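Local coordinates for xanthomonas outer protein D (Xanthomonas euvesicatoria, PDB 2OIX), which is a type III secreted effector whose C-terminal catalytic fragment, held here as an inactive mutant, is a cysteine protease that removes SUMO from its conjugates, at residues Val65-Asn70 and Leu79-Arg84; Ile69-Ala74 and Arg105-Met110. The protein carries 1 engineered substitution. All blocks are in the same frame, centred on the assembly; numbering follows the deposited sequence.

Contact 1. Residues Val65-Asn70 and Leu79-Arg84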
loop_
_atom_site.group_PDB
_atom_site.type_symbol
_atom_site.label_atom_id
_atom_site.label_comp_id
_atom_site.label_asym_id
_atom_site.label_seq_id
_atom_site.Cartn_x
_atom_site.Cartn_y
_atom_site.Cartn_z
ATOM N N VAL A 65 -6.950 -2.348 2.666
ATOM C CA VAL A 65 -6.080 -1.250 3.079
ATOM C C VAL A 65 -4.762 -1.374 2.346
ATOM O O VAL A 65 -4.136 -2.482 2.374
ATOM C CB VAL A 65 -5.827 -1.339 4.608
ATOM C CG1 VAL A 65 -4.975 -0.194 5.094
ATOM C CG2 VAL A 65 -7.171 -1.300 5.363
ATOM N N PHE A 66 -4.363 -0.280 1.671
ATOM C CA PHE A 66 -3.073 -0.116 0.997
ATOM C C PHE A 66 -2.087 0.604 1.890
ATOM O O PHE A 66 -2.273 1.798 2.193
ATOM C CB PHE A 66 -3.279 0.662 -0.338
ATOM C CG PHE A 66 -4.241 -0.028 -1.221
ATOM C CD1 PHE A 66 -3.776 -0.886 -2.231
ATOM C CD2 PHE A 66 -5.639 0.084 -0.986
ATOM C CE1 PHE A 66 -4.701 -1.631 -3.023
ATOM C CE2 PHE A 66 -6.540 -0.615 -1.778
ATOM C CZ PHE A 66 -6.062 -1.454 -2.823
ATOM N N LEU A 67 -1.027 -0.100 2.282
ATOM C CA LEU A 67 -0.062 0.422 3.244
ATOM C C LEU A 67 1.285 0.573 2.592
ATOM O O LEU A 67 1.955 -0.435 2.301
ATOM C CB LEU A 67 0.104 -0.557 4.408
ATOM C CG LEU A 67 -1.216 -0.889 5.149
ATOM C CD1 LEU A 67 -1.488 -2.370 5.197
ATOM C CD2 LEU A 67 -1.205 -0.368 6.553
ATOM N N PRO A 68 1.674 1.824 2.289
ATOM C CA PRO A 68 3.003 2.033 1.705
ATOM C C PRO A 68 4.018 1.795 2.844
ATOM O O PRO A 68 3.841 2.302 3.959
ATOM C CB PRO A 68 2.972 3.482 1.235
ATOM C CG PRO A 68 1.453 3.875 1.228
ATOM C CD PRO A 68 0.928 3.092 2.436
ATOM N N ILE A 69 5.037 0.993 2.552
ATOM C CA ILE A 69 6.078 0.629 3.509
ATOM C C ILE A 69 7.357 1.418 3.147
ATOM O O ILE A 69 7.949 1.141 2.140
ATOM C CB ILE A 69 6.328 -0.891 3.484
ATOM C CG1 ILE A 69 5.028 -1.700 3.716
ATOM C CG2 ILE A 69 7.383 -1.293 4.531
ATOM C CD1 ILE A 69 4.284 -1.403 4.963
ATOM N N ASN A 70 7.748 2.382 3.977
ATOM C CA ASN A 70 8.907 3.228 3.760
ATOM C C ASN A 70 10.136 2.682 4.454
ATOM O O ASN A 70 10.146 2.551 5.660
ATOM C CB ASN A 70 8.622 4.653 4.288
ATOM C CG ASN A 70 9.628 5.660 3.828
ATOM O OD1 ASN A 70 10.461 5.393 2.951
ATOM N ND2 ASN A 70 9.529 6.857 4.373
ATOM N N LEU A 79 2.276 -3.006 1.024
ATOM C CA LEU A 79 1.597 -4.090 1.692
ATOM C C LEU A 79 0.082 -3.851 1.525
ATOM O O LEU A 79 -0.419 -2.788 1.877
ATOM C CB LEU A 79 1.926 -4.093 3.204
ATOM C CG LEU A 79 1.253 -5.208 3.920
ATOM C CD1 LEU A 79 1.821 -6.577 3.386
ATOM C CD2 LEU A 79 1.394 -5.040 5.453
ATOM N N VAL A 80 -0.670 -4.864 1.090
ATOM C CA VAL A 80 -2.132 -4.724 0.955
ATOM C C VAL A 80 -2.766 -5.691 1.958
ATOM O O VAL A 80 -2.405 -6.892 2.050
ATOM C CB VAL A 80 -2.623 -5.004 -0.497
ATOM C CG1 VAL A 80 -4.173 -4.919 -0.604
ATOM C CG2 VAL A 80 -1.982 -4.057 -1.456
ATOM N N VAL A 81 -3.699 -5.201 2.736
ATOM C CA VAL A 81 -4.351 -6.082 3.713
ATOM C C VAL A 81 -5.867 -6.121 3.407
ATOM O O VAL A 81 -6.490 -5.055 3.339
ATOM C CB VAL A 81 -4.130 -5.599 5.164
ATOM C CG1 VAL A 81 -5.011 -6.323 6.079
ATOM C CG2 VAL A 81 -2.664 -5.734 5.628
ATOM N N ASP A 82 -6.444 -7.316 3.219
ATOM C CA ASP A 82 -7.840 -7.474 2.866
ATOM C C ASP A 82 -8.507 -8.223 4.007
ATOM O O ASP A 82 -8.362 -9.431 4.129
ATOM C CB ASP A 82 -7.988 -8.255 1.546
ATOM C CG ASP A 82 -9.431 -8.769 1.308
ATOM O OD1 ASP A 82 -10.400 -8.201 1.883
ATOM O OD2 ASP A 82 -9.635 -9.753 0.560
ATOM N N ARG A 83 -9.179 -7.492 4.889
ATOM C CA ARG A 83 -9.829 -8.153 6.015
ATOM C C ARG A 83 -11.346 -8.205 5.930
ATOM O O ARG A 83 -12.039 -8.239 6.967
ATOM C CB ARG A 83 -9.352 -7.571 7.344
ATOM C CG ARG A 83 -9.593 -6.094 7.421
ATOM C CD ARG A 83 -8.651 -5.344 8.353
ATOM N NE ARG A 83 -8.946 -3.931 8.143
ATOM C CZ ARG A 83 -8.278 -2.912 8.643
ATOM N NH1 ARG A 83 -7.245 -3.114 9.460
ATOM N NH2 ARG A 83 -8.679 -1.685 8.325
ATOM N N ARG A 84 -11.870 -8.321 4.712
ATOM C CA ARG A 84 -13.318 -8.396 4.509
ATOM C C ARG A 84 -13.860 -9.633 5.241
ATOM O O ARG A 84 -14.951 -9.622 5.814
ATOM C CB ARG A 84 -13.697 -8.460 3.034
ATOM C CG ARG A 84 -13.587 -7.135 2.295
ATOM C CD ARG A 84 -13.901 -7.368 0.855
ATOM N NE ARG A 84 -12.745 -8.025 0.248
ATOM C CZ ARG A 84 -12.694 -8.425 -1.026
ATOM N NH1 ARG A 84 -13.755 -8.271 -1.822
ATOM N NH2 ARG A 84 -11.591 -9.005 -1.487
#
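Val65 and Val81 form a hydrogen-bonded antiparallel pair, Val65 N giving to Val81 O and Val81 N to Val65 O, both at 2.8 Å. Leu67 and Leu79 repeat the pattern, with Leu67 N 2.8 Å from Leu79 O and nearly in line with that carbonyl, whereas Leu79 N reaches Leu67 O from 22° outside the carbonyl plane. Most of the buried surface lies on the face of Val65, Leu67, Leu79 and Val81. Leu67 CD1 lies 3.6 Å from Val81 CG2 and 3.9 Å from Leu79 CD2, so one methyl meets both branched side chains; CG of Leu67, placed anti to the carbonyl carbon (chi1 -57°), turns it that way. Ile69 CG1 lies 4.0 Å from Leu79 CB. Arg83 lays a face of its guanidinium over Val65, with Arg83 NH2 3.3 Å from Val65 CG2, while Leu56 O takes NH1 and Pro62 O takes NH2. On the other face Phe66 and Val80, a non-hydrogen-bonded pair, lie side by side: Phe66 CD1 is 3.7 Å from Val80 CG2, and Val80 CG1 stands over one ring face. Helix 136-153 covers these two through Leu147. The solvent side begins at Asp82 and Arg84, which turn to each other. Arg84 grips Asp82 side-on through NE and NH2, and NH2 also forms a salt bridge with Asp157; OD1 of Asp82 accepts from Arg84 N as well, an Asx turn. The whole is a beta hairpin at the centre of the mixed sheet of the Ulp1-family (C48) protease domain.

Contact 2. Residues Ile69-Ala74 and Arg105-Met110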
loop_
_atom_site.group_PDB
_atom_site.type_symbol
_atom_site.label_atom_id
_atom_site.label_comp_id
_atom_site.label_asym_id
_atom_site.label_seq_id
_atom_site.Cartn_x
_atom_site.Cartn_y
_atom_site.Cartn_z
ATOM N N ILE A 69 5.037 0.993 2.552
ATOM C CA ILE A 69 6.078 0.629 3.509
ATOM C C ILE A 69 7.357 1.418 3.147
ATOM O O ILE A 69 7.949 1.141 2.140
ATOM C CB ILE A 69 6.328 -0.891 3.484
ATOM C CG1 ILE A 69 5.028 -1.700 3.716
ATOM C CG2 ILE A 69 7.383 -1.293 4.531
ATOM C CD1 ILE A 69 4.284 -1.403 4.963
ATOM N N ASN A 70 7.748 2.382 3.977
ATOM C CA ASN A 70 8.907 3.228 3.760
ATOM C C ASN A 70 10.136 2.682 4.454
ATOM O O ASN A 70 10.146 2.551 5.660
ATOM C CB ASN A 70 8.622 4.653 4.288
ATOM C CG ASN A 70 9.628 5.660 3.828
ATOM O OD1 ASN A 70 10.461 5.393 2.951
ATOM N ND2 ASN A 70 9.529 6.857 4.373
ATOM N N GLN A 71 11.169 2.373 3.692
ATOM C CA GLN A 71 12.478 2.234 4.283
ATOM C C GLN A 71 13.138 3.610 4.089
ATOM O O GLN A 71 13.482 3.969 2.970
ATOM C CB GLN A 71 13.292 1.098 3.642
ATOM C CG GLN A 71 14.527 0.711 4.462
ATOM C CD GLN A 71 15.407 -0.398 3.836
ATOM O OE1 GLN A 71 16.591 -0.484 4.143
ATOM N NE2 GLN A 71 14.836 -1.232 2.991
ATOM N N PRO A 72 13.252 4.390 5.180
ATOM C CA PRO A 72 13.536 5.831 5.129
ATOM C C PRO A 72 14.769 6.155 4.294
ATOM O O PRO A 72 15.839 5.579 4.526
ATOM C CB PRO A 72 13.761 6.192 6.595
ATOM C CG PRO A 72 12.963 5.180 7.358
ATOM C CD PRO A 72 13.102 3.907 6.569
ATOM N N ASN A 73 14.581 7.039 3.311
ATOM C CA ASN A 73 15.608 7.418 2.328
ATOM C C ASN A 73 16.263 6.241 1.627
ATOM O O ASN A 73 17.410 6.341 1.176
ATOM C CB ASN A 73 16.704 8.281 2.967
ATOM C CG ASN A 73 16.148 9.413 3.781
ATOM O OD1 ASN A 73 15.618 9.198 4.874
ATOM N ND2 ASN A 73 16.275 10.634 3.263
ATOM N N ALA A 74 15.548 5.128 1.532
ATOM C CA ALA A 74 16.144 3.921 0.975
ATOM C C ALA A 74 15.256 3.245 -0.079
ATOM O O ALA A 74 15.722 2.945 -1.185
ATOM C CB ALA A 74 16.529 2.917 2.106
ATOM N N ARG A 105 11.055 -6.602 3.843
ATOM C CA ARG A 105 10.017 -7.526 4.249
ATOM C C ARG A 105 9.839 -7.502 5.773
ATOM O O ARG A 105 8.729 -7.643 6.249
ATOM C CB ARG A 105 10.302 -8.937 3.739
ATOM C CG ARG A 105 9.321 -9.979 4.198
ATOM C CD ARG A 105 7.880 -9.775 3.725
ATOM N NE ARG A 105 7.021 -10.708 4.455
ATOM C CZ ARG A 105 6.452 -11.802 3.946
ATOM N NH1 ARG A 105 6.580 -12.125 2.662
ATOM N NH2 ARG A 105 5.729 -12.564 4.735
ATOM N N TYR A 106 10.926 -7.282 6.514
ATOM C CA TYR A 106 10.844 -7.058 7.957
ATOM C C TYR A 106 9.890 -5.909 8.327
ATOM O O TYR A 106 9.036 -6.060 9.194
ATOM C CB TYR A 106 12.239 -6.804 8.516
ATOM C CG TYR A 106 12.239 -6.444 9.980
ATOM C CD1 TYR A 106 11.866 -7.384 10.942
ATOM C CD2 TYR A 106 12.627 -5.175 10.402
ATOM C CE1 TYR A 106 11.873 -7.079 12.301
ATOM C CE2 TYR A 106 12.638 -4.852 11.768
ATOM C CZ TYR A 106 12.247 -5.813 12.698
ATOM O OH TYR A 106 12.269 -5.508 14.039
ATOM N N LEU A 107 10.059 -4.762 7.676
ATOM C CA LEU A 107 9.187 -3.606 7.885
ATOM C C LEU A 107 7.728 -3.996 7.569
ATOM O O LEU A 107 6.862 -3.709 8.374
ATOM C CB LEU A 107 9.635 -2.407 7.019
ATOM C CG LEU A 107 11.001 -1.775 7.356
ATOM C CD1 LEU A 107 11.396 -0.707 6.337
ATOM C CD2 LEU A 107 10.928 -1.173 8.755
ATOM N N ALA A 108 7.471 -4.652 6.423
ATOM C CA ALA A 108 6.097 -5.164 6.111
ATOM C C ALA A 108 5.542 -6.144 7.187
ATOM O O ALA A 108 4.341 -6.137 7.519
ATOM C CB ALA A 108 6.075 -5.824 4.728
ATOM N N ASP A 109 6.433 -6.978 7.727
ATOM C CA ASP A 109 6.054 -7.977 8.693
ATOM C C ASP A 109 5.731 -7.339 10.026
ATOM O O ASP A 109 4.809 -7.761 10.717
ATOM C CB ASP A 109 7.168 -9.012 8.866
ATOM C CG ASP A 109 7.196 -10.017 7.734
ATOM O OD1 ASP A 109 6.220 -10.053 6.947
ATOM O OD2 ASP A 109 8.186 -10.771 7.635
ATOM N N MET A 110 6.487 -6.305 10.372
ATOM C CA MET A 110 6.218 -5.573 11.627
ATOM C C MET A 110 4.885 -4.849 11.505
ATOM O O MET A 110 4.096 -4.879 12.435
ATOM C CB MET A 110 7.303 -4.534 11.900
ATOM C CG MET A 110 8.655 -5.124 12.368
ATOM S SD MET A 110 8.499 -6.343 13.702
ATOM C CE MET A 110 7.854 -5.368 15.075
#
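Strand 69-71 runs over helix 105-110 at 137° between their directions, the axes 8.5 Å apart at their closest, and no hydrogen bond joins the two segments. Ile69 and Leu107 pass flank to flank, pointing opposite ways, with Ile69 CG2 only 3.5 Å from Leu107 CB. The same methyl, anti to the backbone N of Ile69, also comes to 3.9 Å from Ala108 N, which brings it against the helix backbone itself. Beyond CB, Leu107 reaches along the strand: its CD1 lies 3.6 Å from Asn70 O and 3.7 Å from Gln71 CA. This is the helix-on-sheet layering of the Ulp1-family catalytic domain, helix 102-114 following strand 90-94 and packed across the sheet face that carries Ile69 and Leu79, with Ala108 also on His93 of strand 90-94. Gln71 lies roughly perpendicular to Leu107, offering CB and CG to the methyl CD1, while its amide NE2 bonds to Gln104 OE1, one turn of helix before Ala108. Away from the strand, Arg105 NE meets Asp109 OD1 at 2.7 Å on the syn side, 31° out of the carboxylate plane. The carboxylate lies at the edge of the guanidinium, whose NH1 forms a second salt bridge with Glu124.

In the fold
Contact 1 is core: it ties strands 64-71 and 75-82 together near the centre of the chain, and seven of its eight touching residues are buried. Contact 2, centred about 13 Å away, is only partly buried and sets the C-terminal end of strand 64-71 on helix 102-114. Both use that strand and share Ile69, which packs on the neighbouring strand in one and the helix in the other; Leu79 CD2, 3.8 Å from Ala108 O, joins them. Paired backbone hydrogen bonds carry contact 1, with apolar packing on both sheet faces; contact 2 is aliphatic packing across the layers, where Gln71 adds its stem while its amide bonds to Gln104, and the Arg105-Asp109 salt bridge stays within the helix.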